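Local coordinates for Alpha/beta hydrolase (Novosphingobium aromaticivorans, PDB 3BWX), which is probably a hydrolase of the alpha/beta hydrolase fold, and binds calcium in the crystal, at residues Y71-Q79 against Y198-E207; L35-F45 against C60-D68. The protein carries 1 engineered substitution. All blocks are in the same frame, centred on the assembly; numbering follows the deposited sequence.

Contact 1 of 2, residues Y71-Q79 against Y198-E207; sequences YAKDPMTYQ and YDMKIAEPFE. With CA (calcium ion), chain B; EDO (1,2-ethanediol), chain P.
Tyr71 lies flat against Asp199, ring and carboxylate stacked with their planes 9° apart. Starting at Tyr71 CB, 3.7 Å from Asp199 OD2, the side chain runs along the aspartate: Tyr71 CG meets Asp199 OD2 and CB, Tyr71 CD2 lies 3.5 Å from Asp199 CG, Tyr71 CE2 meets Asp199 CA, and Tyr71 CZ passes Asp199 N. Asp199 CB sits over the ring centre as a CH-pi contact, and at the tip one water donates to both Tyr71 OH and Tyr198 O. Tyr78 meets the same carboxylate almost perpendicularly (89°), its OH donating to the anti lone pair of Asp199 OD2 at 2.6 Å while accepting from Ala72 N at 2.9 Å. Ile202 CG1 covers one face of this ring, 3.7 Å from its centroid. A phenylalanine in place of Tyr78 would probably leave Asp199 OD2 and Ala72 N without the hydroxyl that joins them. Further along, selenomethionine Met76 lays CB over the centre of the Phe206 ring. Nearby, a calcium ion is bound by Pro205 O, Ala208 O and five waters, two of which donate to Tyr78 O, one weakly. Residues 71-79 lead from strand 58-61 to helix 80-94, with Gln79 at the N-cap position; residues 198-207 follow strand 194-196.

Contact 2 of 2, residues L35-F45 against C60-D68; sequences LPGLTRNARDF and CPEMRGRGD. With EDO (1,2-ethanediol), chain Q; EDO (1,2-ethanediol), chain R.
Arg66 reaches back to Leu38 and presents the side of its guanidinium to the carbonyl: NE and NH2 each donate to Leu38 O at 2.9 Å, with the oxygen only 1° out of the guanidinium plane. The chain bends at chi2 (78°), which carries the guanidinium round to the carbonyl after CG has passed Arg40 O. The third nitrogen, NH1, donates to Arg64 O at 2.8 Å and is also hydrogen-bonded to Tyr83 OH, so the flat group is held along its edge and cannot readily turn.

The tight part is mostly apolar and lies nearer the strands. Ala42 CB rests on Cys60, 3.8 Å from Cys60 CB; Phe45 CB touches Cys60 SG, and the sulfur stands oblique to the phenylalanine ring. Leu35 CD2 packs on Pro61 CG at 3.6 Å, while Pro36 CD lies against Pro61 O. Asn41 OD1 accepts from Arg43 N in an Asx turn at the start of the short 3-10 segment.

On the looser side small molecules take part, among them two ethanediols, probably from the crystallisation liquor. One lies over a face of the Arg66 guanidinium and donates to Pro36 O and Gly37 O, and a water joins Arg40 O to Met63 N. The second sits by Arg43, Asp68 and Glu62; the position of Glu62 OE2 is doubtful there, but Glu62 OE1 is hydrogen-bonded to His19 ND1 and accepts from Asp68 N at 2.8 Å.

Strand 32-35 lies between 58-61 and 99-104 in the main sheet, and Leu35 touches the probable nucleophile elbow at the end of the latter. The loop after strand 32-35 commonly helps form the oxyanion hole in alpha/beta hydrolases, and its place here is consistent with that. Helix 80-94 packs on Leu35 and Met63, helix 175-185 on Arg40 and Asp44.

Contact 2 belongs to the core, its centre about 7 Å from the centre of the chain, whereas that of contact 1 lies about 18 Å from it and the contact is only partly buried. One segment of each lies on the same path: the chain leaves strand 58-61 through residues 60-68 and goes on into residues 71-79 before helix 80-94. The loops also meet directly, Asp199 N probably donating to Gly65 O at 2.8 Å, and Ile202 packs on Arg66. Their chemistry follows their depth. Contact 2 joins close apolar packing to an arginine holding a backbone carbonyl; contact 1 relies on aromatic faces, one buried carboxylate and many bridging waters, with a calcium ion at its outer end.

Contact 1 of 2, residues Y71-Q79 against Y198-E207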
loop_
_atom_site.group_PDB
_atom_site.type_symbol
_atom_site.label_atom_id
_atom_site.label_comp_id
_atom_site.label_asym_id
_atom_site.label_seq_id
_atom_site.Cartn_x
_atom_site.Cartn_y
_atom_site.Cartn_z
ATOM N N TYR A 71 5.298 -13.928 -10.520
ATOM C CA TYR A 71 5.228 -14.798 -9.349
ATOM C C TYR A 71 6.585 -15.460 -9.092
ATOM O O TYR A 71 7.329 -15.714 -10.049
ATOM C CB TYR A 71 4.142 -15.874 -9.534
ATOM C CG TYR A 71 2.681 -15.383 -9.495
ATOM C CD1 TYR A 71 2.361 -14.019 -9.533
ATOM C CD2 TYR A 71 1.629 -16.298 -9.416
ATOM C CE1 TYR A 71 1.024 -13.598 -9.488
ATOM C CE2 TYR A 71 0.314 -15.888 -9.385
ATOM C CZ TYR A 71 0.021 -14.544 -9.419
ATOM O OH TYR A 71 -1.270 -14.144 -9.384
ATOM N N ALA A 72 6.918 -15.689 -7.827
ATOM C CA ALA A 72 8.187 -16.290 -7.467
ATOM C C ALA A 72 8.163 -17.785 -7.589
ATOM O O ALA A 72 7.211 -18.404 -7.166
ATOM C CB ALA A 72 8.550 -15.937 -6.062
ATOM N N LYS A 73 9.226 -18.350 -8.165
ATOM C CA LYS A 73 9.394 -19.805 -8.164
ATOM C C LYS A 73 9.557 -20.329 -6.743
ATOM O O LYS A 73 9.116 -21.426 -6.447
ATOM C CB LYS A 73 10.582 -20.227 -9.030
ATOM C CG LYS A 73 10.323 -20.094 -10.521
ATOM C CD LYS A 73 11.600 -20.414 -11.350
ATOM N N ASP A 74 10.204 -19.559 -5.879
ATOM C CA ASP A 74 10.432 -19.862 -4.479
ATOM C C ASP A 74 9.558 -18.953 -3.605
ATOM O O ASP A 74 9.931 -17.774 -3.337
ATOM C CB ASP A 74 11.892 -19.602 -4.155
ATOM C CG ASP A 74 12.246 -19.904 -2.733
ATOM O OD1 ASP A 74 11.331 -20.344 -1.986
ATOM O OD2 ASP A 74 13.423 -19.713 -2.341
ATOM N N PRO A 75 8.407 -19.496 -3.165
ATOM C CA PRO A 75 7.536 -18.679 -2.322
ATOM C C PRO A 75 8.148 -18.216 -0.986
ATOM O O PRO A 75 7.568 -17.375 -0.347
ATOM C CB PRO A 75 6.274 -19.569 -2.110
ATOM C CG PRO A 75 6.441 -20.728 -2.880
ATOM C CD PRO A 75 7.850 -20.830 -3.432
HETATM N N MSE A 76 9.279 -18.757 -0.548
HETATM C CA MSE A 76 9.949 -18.255 0.649
HETATM C C MSE A 76 10.508 -16.834 0.379
HETATM O O MSE A 76 10.829 -16.111 1.311
HETATM C CB MSE A 76 11.080 -19.187 1.149
HETATM C CG MSE A 76 11.521 -18.838 2.561
HETATM SE SE MSE A 76 12.668 -20.192 3.275
HETATM C CE MSE A 76 13.422 -19.153 4.766
ATOM N N THR A 77 10.605 -16.392 -0.875
ATOM C CA THR A 77 10.973 -15.006 -1.142
ATOM C C THR A 77 9.868 -13.953 -0.958
ATOM O O THR A 77 10.124 -12.757 -1.118
ATOM C CB THR A 77 11.533 -14.847 -2.594
ATOM O OG1 THR A 77 10.493 -15.111 -3.556
ATOM C CG2 THR A 77 12.712 -15.718 -2.781
ATOM N N TYR A 78 8.672 -14.433 -0.626
ATOM C CA TYR A 78 7.516 -13.558 -0.306
ATOM C C TYR A 78 7.659 -13.095 1.150
ATOM O O TYR A 78 7.051 -13.654 2.052
ATOM C CB TYR A 78 6.218 -14.331 -0.537
ATOM C CG TYR A 78 5.885 -14.605 -1.968
ATOM C CD1 TYR A 78 6.046 -13.617 -2.960
ATOM C CD2 TYR A 78 5.323 -15.825 -2.369
ATOM C CE1 TYR A 78 5.669 -13.868 -4.341
ATOM C CE2 TYR A 78 4.956 -16.042 -3.699
ATOM C CZ TYR A 78 5.155 -15.088 -4.682
ATOM O OH TYR A 78 4.774 -15.299 -5.988
ATOM N N GLN A 79 8.547 -12.133 1.378
ATOM C CA GLN A 79 8.760 -11.613 2.726
ATOM C C GLN A 79 9.222 -10.163 2.643
ATOM O O GLN A 79 9.792 -9.751 1.596
ATOM C CB GLN A 79 9.770 -12.513 3.440
ATOM C CG GLN A 79 11.131 -12.606 2.753
ATOM C CD GLN A 79 12.105 -13.439 3.516
ATOM O OE1 GLN A 79 11.902 -13.752 4.696
ATOM N NE2 GLN A 79 13.177 -13.843 2.839
ATOM N N TYR A 198 -3.464 -12.075 -6.645
ATOM C CA TYR A 198 -2.129 -12.311 -6.114
ATOM C C TYR A 198 -1.878 -13.804 -6.109
ATOM O O TYR A 198 -2.829 -14.592 -6.162
ATOM C CB TYR A 198 -1.898 -11.677 -4.706
ATOM C CG TYR A 198 -2.780 -12.183 -3.611
ATOM C CD1 TYR A 198 -2.427 -13.318 -2.884
ATOM C CD2 TYR A 198 -3.936 -11.527 -3.247
ATOM C CE1 TYR A 198 -3.255 -13.790 -1.860
ATOM C CE2 TYR A 198 -4.746 -12.008 -2.246
ATOM C CZ TYR A 198 -4.401 -13.129 -1.546
ATOM O OH TYR A 198 -5.182 -13.626 -0.514
ATOM N N ASP A 199 -0.604 -14.184 -6.036
ATOM C CA ASP A 199 -0.220 -15.600 -5.876
ATOM C C ASP A 199 -0.685 -16.183 -4.506
ATOM O O ASP A 199 -0.251 -15.714 -3.458
ATOM C CB ASP A 199 1.320 -15.677 -5.937
ATOM C CG ASP A 199 1.863 -17.105 -6.014
ATOM O OD1 ASP A 199 1.086 -18.065 -5.865
ATOM O OD2 ASP A 199 3.077 -17.210 -6.268
HETATM N N MSE A 200 -1.575 -17.176 -4.522
HETATM C CA MSE A 200 -2.018 -17.807 -3.306
HETATM C C MSE A 200 -0.869 -18.277 -2.413
HETATM O O MSE A 200 -0.995 -18.225 -1.178
HETATM C CB MSE A 200 -2.961 -18.983 -3.608
HETATM C CG MSE A 200 -4.329 -18.567 -4.123
HETATM SE SE MSE A 200 -5.377 -17.312 -3.026
HETATM C CE MSE A 200 -5.267 -15.717 -4.178
ATOM N N LYS A 201 0.264 -18.649 -3.017
ATOM C CA LYS A 201 1.411 -19.124 -2.267
ATOM C C LYS A 201 2.018 -18.091 -1.317
ATOM O O LYS A 201 2.834 -18.491 -0.474
ATOM C CB LYS A 201 2.478 -19.693 -3.183
ATOM C CG LYS A 201 1.977 -20.945 -3.868
ATOM C CD LYS A 201 3.044 -21.677 -4.654
ATOM C CE LYS A 201 2.475 -22.975 -5.176
ATOM N NZ LYS A 201 3.343 -23.586 -6.202
ATOM N N ILE A 202 1.639 -16.810 -1.454
ATOM C CA ILE A 202 1.949 -15.805 -0.475
ATOM C C ILE A 202 1.487 -16.204 0.921
ATOM O O ILE A 202 2.088 -15.788 1.881
ATOM C CB ILE A 202 1.391 -14.402 -0.913
ATOM C CG1 ILE A 202 2.180 -13.858 -2.113
ATOM C CG2 ILE A 202 1.362 -13.412 0.239
ATOM C CD1 ILE A 202 1.449 -12.728 -2.912
ATOM N N ALA A 203 0.451 -17.019 1.014
ATOM C CA ALA A 203 -0.057 -17.470 2.317
ATOM C C ALA A 203 0.835 -18.486 3.038
ATOM O O ALA A 203 0.631 -18.781 4.204
ATOM C CB ALA A 203 -1.470 -18.072 2.125
ATOM N N GLU A 204 1.757 -19.113 2.322
ATOM C CA GLU A 204 2.656 -20.095 2.915
ATOM C C GLU A 204 3.531 -19.397 3.933
ATOM O O GLU A 204 4.178 -18.389 3.628
ATOM C CB GLU A 204 3.495 -20.794 1.832
ATOM C CG GLU A 204 2.640 -21.647 0.913
ATOM C CD GLU A 204 3.437 -22.334 -0.213
ATOM O OE1 GLU A 204 4.688 -22.262 -0.202
ATOM O OE2 GLU A 204 2.786 -22.904 -1.128
ATOM N N PRO A 205 3.491 -19.854 5.191
ATOM C CA PRO A 205 4.251 -19.104 6.226
ATOM C C PRO A 205 5.759 -19.128 6.136
ATOM O O PRO A 205 6.421 -18.107 6.400
ATOM C CB PRO A 205 3.805 -19.754 7.530
ATOM C CG PRO A 205 3.334 -21.110 7.171
ATOM C CD PRO A 205 2.690 -20.921 5.812
ATOM N N PHE A 206 6.298 -20.285 5.779
ATOM C CA PHE A 206 7.715 -20.567 5.981
ATOM C C PHE A 206 8.080 -20.161 7.408
ATOM O O PHE A 206 7.426 -20.613 8.323
ATOM C CB PHE A 206 8.547 -19.920 4.878
ATOM C CG PHE A 206 8.394 -20.619 3.565
ATOM C CD1 PHE A 206 9.143 -21.743 3.248
ATOM C CD2 PHE A 206 7.379 -20.217 2.696
ATOM C CE1 PHE A 206 8.953 -22.375 2.014
ATOM C CE2 PHE A 206 7.164 -20.881 1.475
ATOM C CZ PHE A 206 7.951 -21.912 1.131
ATOM N N GLU A 207 9.024 -19.259 7.636
ATOM C CA GLU A 207 9.424 -19.024 9.049
ATOM C C GLU A 207 8.402 -18.320 9.963
ATOM O O GLU A 207 8.462 -18.441 11.190
ATOM C CB GLU A 207 10.747 -18.294 9.125
ATOM C CG GLU A 207 11.898 -19.097 8.493
ATOM C CD GLU A 207 13.058 -18.220 8.084
ATOM O OE1 GLU A 207 12.845 -17.338 7.213
ATOM O OE2 GLU A 207 14.176 -18.426 8.632
HETATM CA CA CA B . 6.272 -15.655 6.144
HETATM C C1 EDO P . 12.607 -16.444 -8.740
HETATM O O1 EDO P . 11.468 -16.970 -9.432
HETATM C C2 EDO P . 12.313 -16.115 -7.280
HETATM O O2 EDO P . 12.010 -17.310 -6.550
HETATM O O HOH W 1 -3.347 -15.930 -8.852
HETATM O O HOH W 2 4.854 -19.202 -6.683
HETATM O O HOH W 3 5.938 -21.794 -6.559
HETATM O O HOH W 4 5.894 -16.805 1.899
HETATM O O HOH W 5 4.233 -14.327 2.449
HETATM O O HOH W 6 7.363 -16.284 4.059
HETATM O O HOH W 7 6.451 -13.463 4.698
HETATM O O HOH W 8 14.273 -15.694 5.086
HETATM O O HOH W 9 4.407 -15.843 4.761
HETATM O O HOH W 10 5.814 -13.757 7.593
HETATM O O HOH W 11 8.477 -15.829 7.056
#

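Contact 2 of 2, residues L35-F45 against C60-D68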
loop_
_atom_site.group_PDB
_atom_site.type_symbol
_atom_site.label_atom_id
_atom_site.label_comp_id
_atom_site.label_asym_id
_atom_site.label_seq_id
_atom_site.Cartn_x
_atom_site.Cartn_y
_atom_site.Cartn_z
ATOM N N LEU A 35 3.086 2.685 -2.496
ATOM C CA LEU A 35 3.385 1.351 -2.096
ATOM C C LEU A 35 2.146 0.682 -1.514
ATOM O O LEU A 35 1.607 1.143 -0.504
ATOM C CB LEU A 35 4.553 1.341 -1.121
ATOM C CG LEU A 35 5.841 1.974 -1.661
ATOM C CD1 LEU A 35 6.886 1.885 -0.537
ATOM C CD2 LEU A 35 6.263 1.345 -2.992
ATOM N N PRO A 36 1.661 -0.390 -2.161
ATOM C CA PRO A 36 0.425 -1.022 -1.711
ATOM C C PRO A 36 0.581 -1.904 -0.472
ATOM O O PRO A 36 1.682 -2.224 -0.052
ATOM C CB PRO A 36 0.015 -1.932 -2.884
ATOM C CG PRO A 36 0.952 -1.668 -3.968
ATOM C CD PRO A 36 2.171 -1.017 -3.400
ATOM N N GLY A 37 -0.573 -2.281 0.062
ATOM C CA GLY A 37 -0.678 -3.218 1.139
ATOM C C GLY A 37 -0.391 -4.651 0.723
ATOM O O GLY A 37 -0.167 -4.971 -0.444
ATOM N N LEU A 38 -0.411 -5.539 1.710
ATOM C CA LEU A 38 0.069 -6.918 1.588
ATOM C C LEU A 38 -0.480 -7.642 0.391
ATOM O O LEU A 38 0.266 -8.293 -0.295
ATOM C CB LEU A 38 -0.259 -7.673 2.906
ATOM C CG LEU A 38 0.114 -9.145 3.027
ATOM C CD1 LEU A 38 1.603 -9.329 3.117
ATOM C CD2 LEU A 38 -0.596 -9.742 4.285
ATOM N N THR A 39 -1.788 -7.618 0.199
ATOM C CA THR A 39 -2.483 -8.347 -0.869
ATOM C C THR A 39 -2.832 -7.475 -2.076
ATOM O O THR A 39 -3.626 -7.901 -2.933
ATOM C CB THR A 39 -3.770 -9.036 -0.357
ATOM O OG1 THR A 39 -4.649 -8.032 0.159
ATOM C CG2 THR A 39 -3.446 -10.054 0.705
ATOM N N ARG A 40 -2.231 -6.290 -2.151
ATOM C CA ARG A 40 -2.745 -5.263 -3.016
ATOM C C ARG A 40 -1.772 -4.964 -4.142
ATOM O O ARG A 40 -0.650 -5.482 -4.183
ATOM C CB ARG A 40 -3.062 -4.012 -2.222
ATOM C CG ARG A 40 -4.017 -4.196 -1.060
ATOM C CD ARG A 40 -5.384 -4.681 -1.552
ATOM N NE ARG A 40 -6.340 -4.859 -0.483
ATOM C CZ ARG A 40 -7.056 -3.869 0.046
ATOM N NH1 ARG A 40 -6.967 -2.639 -0.422
ATOM N NH2 ARG A 40 -7.900 -4.117 1.038
ATOM N N ASN A 41 -2.241 -4.192 -5.113
ATOM C CA ASN A 41 -1.545 -3.917 -6.367
ATOM C C ASN A 41 -1.727 -2.418 -6.776
ATOM O O ASN A 41 -2.288 -1.572 -6.033
ATOM C CB ASN A 41 -2.001 -4.910 -7.459
ATOM C CG ASN A 41 -3.465 -4.728 -7.818
ATOM O OD1 ASN A 41 -3.815 -3.712 -8.430
ATOM N ND2 ASN A 41 -4.333 -5.654 -7.380
ATOM N N ALA A 42 -1.211 -2.059 -7.943
ATOM C CA ALA A 42 -1.186 -0.664 -8.363
ATOM C C ALA A 42 -2.589 -0.074 -8.465
ATOM O O ALA A 42 -2.789 1.151 -8.325
ATOM C CB ALA A 42 -0.477 -0.525 -9.705
ATOM N N ARG A 43 -3.598 -0.919 -8.678
ATOM C CA ARG A 43 -4.974 -0.410 -8.814
ATOM C C ARG A 43 -5.528 0.254 -7.563
ATOM O O ARG A 43 -6.444 1.047 -7.646
ATOM C CB ARG A 43 -5.956 -1.465 -9.347
ATOM C CG ARG A 43 -5.509 -1.992 -10.664
ATOM C CD ARG A 43 -6.550 -2.845 -11.388
ATOM N NE ARG A 43 -7.058 -4.015 -10.676
ATOM C CZ ARG A 43 -6.410 -5.170 -10.507
ATOM N NH1 ARG A 43 -5.164 -5.317 -10.880
ATOM N NH2 ARG A 43 -7.031 -6.144 -9.868
ATOM N N ASP A 44 -4.934 -0.024 -6.405
ATOM C CA ASP A 44 -5.367 0.676 -5.167
ATOM C C ASP A 44 -5.148 2.159 -5.282
ATOM O O ASP A 44 -5.859 2.943 -4.627
ATOM C CB ASP A 44 -4.673 0.142 -3.918
ATOM C CG ASP A 44 -5.432 -1.025 -3.259
ATOM O OD1 ASP A 44 -6.438 -1.553 -3.808
ATOM O OD2 ASP A 44 -5.029 -1.404 -2.163
ATOM N N PHE A 45 -4.224 2.552 -6.167
ATOM C CA PHE A 45 -3.903 3.961 -6.416
ATOM C C PHE A 45 -4.463 4.538 -7.704
ATOM O O PHE A 45 -4.090 5.639 -8.139
ATOM C CB PHE A 45 -2.375 4.105 -6.378
ATOM C CG PHE A 45 -1.779 3.706 -5.062
ATOM C CD1 PHE A 45 -1.933 4.523 -3.927
ATOM C CD2 PHE A 45 -1.118 2.494 -4.937
ATOM C CE1 PHE A 45 -1.406 4.131 -2.698
ATOM C CE2 PHE A 45 -0.610 2.117 -3.696
ATOM C CZ PHE A 45 -0.748 2.914 -2.608
ATOM N N CYS A 60 3.668 3.522 -9.375
ATOM C CA CYS A 60 2.811 2.597 -8.621
ATOM C C CYS A 60 3.288 1.189 -8.862
ATOM O O CYS A 60 2.760 0.477 -9.722
ATOM C CB CYS A 60 1.367 2.740 -9.013
ATOM S SG CYS A 60 0.677 4.366 -8.711
ATOM N N PRO A 61 4.282 0.779 -8.089
ATOM C CA PRO A 61 4.802 -0.576 -8.236
ATOM C C PRO A 61 3.957 -1.644 -7.577
ATOM O O PRO A 61 3.281 -1.382 -6.636
ATOM C CB PRO A 61 6.165 -0.509 -7.550
ATOM C CG PRO A 61 5.917 0.503 -6.454
ATOM C CD PRO A 61 5.059 1.542 -7.112
ATOM N N GLU A 62 4.092 -2.879 -8.059
ATOM C CA GLU A 62 3.451 -4.064 -7.505
ATOM C C GLU A 62 4.552 -5.057 -7.090
ATOM O O GLU A 62 5.460 -5.334 -7.879
ATOM C CB GLU A 62 2.578 -4.721 -8.593
ATOM C CG GLU A 62 1.697 -3.698 -9.268
ATOM C CD GLU A 62 0.695 -4.281 -10.188
ATOM O OE1 GLU A 62 1.039 -5.026 -11.158
ATOM O OE2 GLU A 62 -0.472 -3.961 -9.932
HETATM N N MSE A 63 4.461 -5.562 -5.858
HETATM C CA MSE A 63 5.474 -6.481 -5.398
HETATM C C MSE A 63 5.372 -7.829 -6.116
HETATM O O MSE A 63 4.324 -8.166 -6.743
HETATM C CB MSE A 63 5.360 -6.650 -3.892
HETATM C CG MSE A 63 5.659 -5.365 -3.169
HETATM SE SE MSE A 63 7.376 -4.428 -3.509
HETATM C CE MSE A 63 6.893 -3.409 -5.138
ATOM N N ARG A 64 6.442 -8.612 -6.050
ATOM C CA ARG A 64 6.418 -9.947 -6.633
ATOM C C ARG A 64 5.185 -10.648 -6.075
ATOM O O ARG A 64 4.853 -10.519 -4.876
ATOM C CB ARG A 64 7.675 -10.757 -6.278
ATOM C CG ARG A 64 7.962 -10.877 -4.784
ATOM C CD ARG A 64 9.187 -11.706 -4.433
ATOM N NE ARG A 64 10.377 -11.047 -4.924
ATOM C CZ ARG A 64 11.496 -11.639 -5.291
ATOM N NH1 ARG A 64 11.604 -12.939 -5.300
ATOM N NH2 ARG A 64 12.510 -10.890 -5.708
ATOM N N GLY A 65 4.498 -11.365 -6.951
ATOM C CA GLY A 65 3.317 -12.143 -6.591
ATOM C C GLY A 65 2.018 -11.367 -6.575
ATOM O O GLY A 65 0.981 -11.929 -6.201
ATOM N N ARG A 66 2.059 -10.079 -6.908
ATOM C CA ARG A 66 0.838 -9.268 -6.920
ATOM C C ARG A 66 0.638 -8.649 -8.283
ATOM O O ARG A 66 1.582 -8.201 -8.931
ATOM C CB ARG A 66 0.878 -8.122 -5.898
ATOM C CG ARG A 66 0.793 -8.558 -4.441
ATOM C CD ARG A 66 2.086 -9.100 -3.877
ATOM N NE ARG A 66 1.997 -9.225 -2.429
ATOM C CZ ARG A 66 2.843 -9.932 -1.700
ATOM N NH1 ARG A 66 3.860 -10.561 -2.241
ATOM N NH2 ARG A 66 2.642 -9.995 -0.406
ATOM N N GLY A 67 -0.619 -8.600 -8.710
ATOM C CA GLY A 67 -0.953 -7.914 -9.963
ATOM C C GLY A 67 -0.233 -8.517 -11.121
ATOM O O GLY A 67 -0.228 -9.748 -11.289
ATOM N N ASP A 68 0.390 -7.674 -11.942
ATOM C CA ASP A 68 1.091 -8.133 -13.150
ATOM C C ASP A 68 2.556 -8.424 -12.896
ATOM O O ASP A 68 3.276 -8.783 -13.804
ATOM C CB ASP A 68 1.003 -7.079 -14.258
ATOM C CG ASP A 68 -0.356 -7.015 -14.923
ATOM O OD1 ASP A 68 -1.281 -7.726 -14.445
ATOM O OD2 ASP A 68 -0.505 -6.227 -15.906
HETATM C C1 EDO Q . 3.250 -6.321 -0.752
HETATM O O1 EDO Q . 2.264 -5.762 -1.648
HETATM C C2 EDO Q . 3.880 -5.160 0.030
HETATM O O2 EDO Q . 2.917 -4.562 0.911
HETATM C C1 EDO R . -1.950 -3.797 -13.180
HETATM O O1 EDO R . -2.790 -4.649 -13.958
HETATM C C2 EDO R . -2.500 -3.805 -11.786
HETATM O O2 EDO R . -2.356 -5.134 -11.342
HETATM O O HOH W 12 2.136 -5.124 -4.222
HETATM O O HOH W 13 -3.750 -7.659 -12.662
#